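Long-range contact in prolyl-tRNA synthetase (Giardia lamblia ATCC 50803, PDB 3IAL), which probably joins L-proline to tRNA(Pro) at the expense of ATP, and is captured here with prolyl-adenylate bound: residues H436-I449 and E454-T466. Sequence-based numbering, arbitrary orientation.
Sequences HNSMVTNCKSFDEI and ENKGGLARFPFYT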
# COMPACT_ATOMS: atom_id res chain seq x y z
N HIS B 436 -12.27 -23.48 -17.10
CA HIS B 436 -13.52 -22.75 -16.94
C HIS B 436 -14.56 -23.23 -17.95
O HIS B 436 -15.68 -23.60 -17.57
CB HIS B 436 -13.31 -21.24 -17.11
CG HIS B 436 -14.59 -20.48 -17.21
ND1 HIS B 436 -15.22 -19.94 -16.11
CD2 HIS B 436 -15.39 -20.19 -18.27
CE1 HIS B 436 -16.34 -19.35 -16.48
NE2 HIS B 436 -16.46 -19.48 -17.79
N ASN B 437 -14.19 -23.25 -19.22
CA ASN B 437 -15.11 -23.67 -20.29
C ASN B 437 -15.65 -25.09 -20.09
O ASN B 437 -16.81 -25.35 -20.38
CB ASN B 437 -14.46 -23.51 -21.68
CG ASN B 437 -14.22 -22.05 -22.05
OD1 ASN B 437 -14.95 -21.16 -21.62
ND2 ASN B 437 -13.19 -21.80 -22.87
N SER B 438 -14.82 -25.98 -19.58
CA SER B 438 -15.22 -27.35 -19.24
C SER B 438 -16.18 -27.43 -18.03
O SER B 438 -16.85 -28.45 -17.84
CB SER B 438 -13.99 -28.22 -18.98
OG SER B 438 -13.54 -28.11 -17.63
N MET B 439 -16.24 -26.37 -17.22
CA MET B 439 -17.07 -26.32 -16.01
C MET B 439 -18.27 -25.37 -16.18
O MET B 439 -18.77 -24.79 -15.21
CB MET B 439 -16.20 -25.92 -14.81
CG MET B 439 -15.15 -26.95 -14.46
SD MET B 439 -15.85 -28.50 -13.82
CE MET B 439 -15.82 -28.18 -12.06
N VAL B 440 -18.71 -25.22 -17.42
CA VAL B 440 -19.99 -24.62 -17.76
C VAL B 440 -20.75 -25.69 -18.54
O VAL B 440 -20.33 -26.07 -19.62
CB VAL B 440 -19.80 -23.36 -18.62
CG1 VAL B 440 -21.15 -22.82 -19.12
CG2 VAL B 440 -19.04 -22.29 -17.81
N THR B 441 -21.85 -26.19 -17.97
CA THR B 441 -22.62 -27.29 -18.55
C THR B 441 -24.06 -26.89 -18.81
O THR B 441 -24.77 -26.48 -17.90
CB THR B 441 -22.65 -28.51 -17.62
OG1 THR B 441 -21.31 -28.87 -17.24
CG2 THR B 441 -23.35 -29.70 -18.31
N ASN B 442 -24.50 -27.06 -20.05
CA ASN B 442 -25.88 -26.75 -20.42
C ASN B 442 -26.84 -27.83 -19.93
O ASN B 442 -26.55 -29.02 -20.07
CB ASN B 442 -25.99 -26.54 -21.94
CG ASN B 442 -25.41 -25.20 -22.38
OD1 ASN B 442 -25.83 -24.14 -21.90
ND2 ASN B 442 -24.45 -25.24 -23.29
N CYS B 443 -27.94 -27.42 -19.31
CA CYS B 443 -28.93 -28.34 -18.74
C CYS B 443 -30.34 -27.95 -19.18
O CYS B 443 -30.68 -26.77 -19.23
CB CYS B 443 -28.83 -28.36 -17.22
SG CYS B 443 -27.19 -28.81 -16.60
N LYS B 444 -31.16 -28.96 -19.49
CA LYS B 444 -32.51 -28.76 -20.01
C LYS B 444 -33.60 -29.17 -19.02
O LYS B 444 -34.77 -29.24 -19.38
CB LYS B 444 -32.72 -29.57 -21.30
CG LYS B 444 -31.75 -29.24 -22.43
CD LYS B 444 -32.21 -29.82 -23.78
CE LYS B 444 -32.12 -31.35 -23.82
NZ LYS B 444 -33.23 -32.03 -23.08
N SER B 445 -33.22 -29.44 -17.77
CA SER B 445 -34.17 -29.92 -16.76
C SER B 445 -33.62 -29.81 -15.34
O SER B 445 -32.43 -29.69 -15.14
CB SER B 445 -34.55 -31.38 -17.04
OG SER B 445 -33.52 -32.25 -16.61
N PHE B 446 -34.52 -29.88 -14.37
CA PHE B 446 -34.14 -29.91 -12.96
C PHE B 446 -33.14 -31.03 -12.69
O PHE B 446 -32.10 -30.80 -12.06
CB PHE B 446 -35.38 -30.07 -12.09
CG PHE B 446 -35.14 -29.83 -10.63
CD1 PHE B 446 -35.14 -28.54 -10.12
CD2 PHE B 446 -34.92 -30.89 -9.76
CE1 PHE B 446 -34.92 -28.31 -8.76
CE2 PHE B 446 -34.70 -30.67 -8.40
CZ PHE B 446 -34.71 -29.37 -7.90
N ASP B 447 -33.44 -32.23 -13.19
CA ASP B 447 -32.60 -33.41 -12.98
C ASP B 447 -31.20 -33.25 -13.57
O ASP B 447 -30.22 -33.64 -12.94
CB ASP B 447 -33.25 -34.66 -13.58
CG ASP B 447 -34.46 -35.14 -12.77
OD1 ASP B 447 -34.72 -34.60 -11.68
OD2 ASP B 447 -35.15 -36.07 -13.25
N GLU B 448 -31.11 -32.67 -14.77
CA GLU B 448 -29.82 -32.44 -15.40
C GLU B 448 -28.96 -31.43 -14.64
O GLU B 448 -27.74 -31.60 -14.55
CB GLU B 448 -29.99 -32.00 -16.86
CG GLU B 448 -30.40 -33.14 -17.80
CD GLU B 448 -30.40 -32.73 -19.27
OE1 GLU B 448 -29.97 -31.61 -19.59
OE2 GLU B 448 -30.84 -33.55 -20.11
N ILE B 449 -29.58 -30.38 -14.10
CA ILE B 449 -28.87 -29.41 -13.26
C ILE B 449 -28.34 -30.08 -11.99
O ILE B 449 -27.18 -29.89 -11.62
CB ILE B 449 -29.77 -28.23 -12.83
CG1 ILE B 449 -30.21 -27.40 -14.04
CG2 ILE B 449 -29.02 -27.34 -11.86
CD1 ILE B 449 -31.29 -26.40 -13.71
N GLU B 454 -23.93 -32.42 -8.66
CA GLU B 454 -23.46 -33.54 -7.85
C GLU B 454 -22.25 -34.26 -8.46
O GLU B 454 -21.28 -34.55 -7.75
CB GLU B 454 -24.59 -34.56 -7.63
CG GLU B 454 -25.69 -34.09 -6.68
CD GLU B 454 -26.77 -35.14 -6.44
OE1 GLU B 454 -26.89 -36.08 -7.25
OE2 GLU B 454 -27.50 -35.01 -5.44
N ASN B 455 -22.30 -34.56 -9.76
CA ASN B 455 -21.28 -35.43 -10.38
C ASN B 455 -20.10 -34.69 -10.96
O ASN B 455 -18.99 -35.23 -11.01
CB ASN B 455 -21.91 -36.28 -11.50
CG ASN B 455 -23.12 -37.05 -11.03
OD1 ASN B 455 -23.23 -37.39 -9.86
ND2 ASN B 455 -24.04 -37.31 -11.95
N LYS B 456 -20.32 -33.46 -11.41
CA LYS B 456 -19.31 -32.71 -12.15
C LYS B 456 -18.88 -31.44 -11.42
O LYS B 456 -17.69 -31.12 -11.36
CB LYS B 456 -19.85 -32.37 -13.53
CG LYS B 456 -18.88 -31.70 -14.47
CD LYS B 456 -19.54 -31.51 -15.83
CE LYS B 456 -18.69 -30.66 -16.77
NZ LYS B 456 -19.37 -30.48 -18.08
N GLY B 457 -19.86 -30.72 -10.86
CA GLY B 457 -19.59 -29.42 -10.26
C GLY B 457 -19.52 -28.33 -11.31
O GLY B 457 -19.94 -28.53 -12.45
N GLY B 458 -19.00 -27.18 -10.91
CA GLY B 458 -18.93 -26.01 -11.79
C GLY B 458 -20.29 -25.35 -11.93
O GLY B 458 -21.15 -25.44 -11.05
N LEU B 459 -20.48 -24.68 -13.06
CA LEU B 459 -21.70 -23.93 -13.33
C LEU B 459 -22.65 -24.76 -14.19
O LEU B 459 -22.22 -25.39 -15.16
CB LEU B 459 -21.36 -22.61 -14.03
CG LEU B 459 -20.58 -21.61 -13.15
CD1 LEU B 459 -19.63 -20.72 -13.99
CD2 LEU B 459 -21.54 -20.75 -12.33
N ALA B 460 -23.93 -24.77 -13.81
CA ALA B 460 -24.99 -25.37 -14.61
C ALA B 460 -25.78 -24.25 -15.26
O ALA B 460 -26.39 -23.42 -14.58
CB ALA B 460 -25.91 -26.23 -13.74
N ARG B 461 -25.76 -24.23 -16.59
CA ARG B 461 -26.37 -23.18 -17.38
C ARG B 461 -27.68 -23.69 -17.96
O ARG B 461 -27.73 -24.79 -18.50
CB ARG B 461 -25.42 -22.77 -18.50
CG ARG B 461 -25.86 -21.58 -19.33
CD ARG B 461 -24.79 -21.27 -20.35
NE ARG B 461 -25.16 -20.21 -21.28
CZ ARG B 461 -25.78 -20.39 -22.44
NH1 ARG B 461 -26.15 -21.60 -22.84
NH2 ARG B 461 -26.05 -19.34 -23.22
N PHE B 462 -28.75 -22.92 -17.84
CA PHE B 462 -30.07 -23.38 -18.25
C PHE B 462 -30.98 -22.22 -18.62
O PHE B 462 -30.97 -21.18 -17.95
CB PHE B 462 -30.71 -24.24 -17.16
CG PHE B 462 -30.93 -23.53 -15.84
CD1 PHE B 462 -32.16 -22.98 -15.52
CD2 PHE B 462 -29.92 -23.46 -14.90
CE1 PHE B 462 -32.38 -22.34 -14.30
CE2 PHE B 462 -30.12 -22.83 -13.67
CZ PHE B 462 -31.35 -22.27 -13.37
N PRO B 463 -31.79 -22.39 -19.68
CA PRO B 463 -32.77 -21.35 -19.98
C PRO B 463 -33.80 -21.28 -18.85
O PRO B 463 -34.15 -22.31 -18.26
CB PRO B 463 -33.41 -21.80 -21.30
CG PRO B 463 -33.03 -23.23 -21.48
CD PRO B 463 -31.84 -23.53 -20.62
N PHE B 464 -34.26 -20.07 -18.54
CA PHE B 464 -35.11 -19.83 -17.39
C PHE B 464 -36.11 -18.73 -17.70
O PHE B 464 -35.81 -17.80 -18.46
CB PHE B 464 -34.23 -19.47 -16.19
CG PHE B 464 -34.95 -19.42 -14.87
CD1 PHE B 464 -35.56 -20.55 -14.35
CD2 PHE B 464 -34.98 -18.24 -14.13
CE1 PHE B 464 -36.21 -20.50 -13.11
CE2 PHE B 464 -35.63 -18.18 -12.91
CZ PHE B 464 -36.25 -19.31 -12.40
N TYR B 465 -37.30 -18.81 -17.10
CA TYR B 465 -38.45 -18.00 -17.50
C TYR B 465 -38.49 -16.55 -16.98
O TYR B 465 -39.30 -15.76 -17.45
CB TYR B 465 -39.75 -18.72 -17.11
CG TYR B 465 -40.17 -18.51 -15.68
CD1 TYR B 465 -41.10 -17.53 -15.34
CD2 TYR B 465 -39.64 -19.29 -14.66
CE1 TYR B 465 -41.49 -17.33 -14.03
CE2 TYR B 465 -40.02 -19.10 -13.35
CZ TYR B 465 -40.96 -18.12 -13.04
OH TYR B 465 -41.34 -17.92 -11.74
N THR B 466 -37.65 -16.20 -16.00
CA THR B 466 -37.69 -14.87 -15.41
C THR B 466 -36.37 -14.43 -14.78
O THR B 466 -35.58 -15.25 -14.31
CB THR B 466 -38.79 -14.78 -14.33
OG1 THR B 466 -38.92 -13.42 -13.90
CG2 THR B 466 -38.44 -15.66 -13.12
O HOH W 1 -20.29 -27.66 -15.07
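M439 takes part through side chain and backbone alike: its bent side chain folds the CE methyl against the backbone of K456 to G458, 3.5 Å from G458 N, while its carbonyl O accepts from L459 N in a nearly straight bond (N-H...O 168°). From there strand 440-442 runs parallel to strand 459-464. The backbone bonds alternate in the parallel pattern: T441 N gives to L459 O, T441 O receives R461 N, and C443 N gives to R461 O.

V440 CG2 lies 4.2 Å from L459 CD1 on the face that also carries N442 and R461. On the other face, T441 turns OG1 toward K456, whose fully extended chain brings NZ tip to tip with T441 OG1, to which it donates a hydrogen bond of 2.7 Å. The same OG1 donates to a water that in turn donates to G457 O and L459 O, so the hydroxyl is held from two directions.

N442 runs alongside R461. Their amide and guanidinium planes stand 74° apart, yet OD1 lies at the guanidinium edge, in its plane, and accepts from NH1 at 2.7 Å; E493 forms a salt bridge with NH2. On the face that carries T441 and A460, I449 CG2 lies 3.8 Å from A460 CB, which C443 SG also touches. I449 CD1 sits over one face of the F462 ring in a CH-pi contact, 3.6 Å from the centroid and 18° off the normal.

Parallel register, with helix 446-455 linking the strands and packing I449 against the face that carries A460, identifies a beta-alpha-beta unit in the C-terminal region of prolyl-tRNA synthetase, where strand 510-515 pairs antiparallel with strand 459-464.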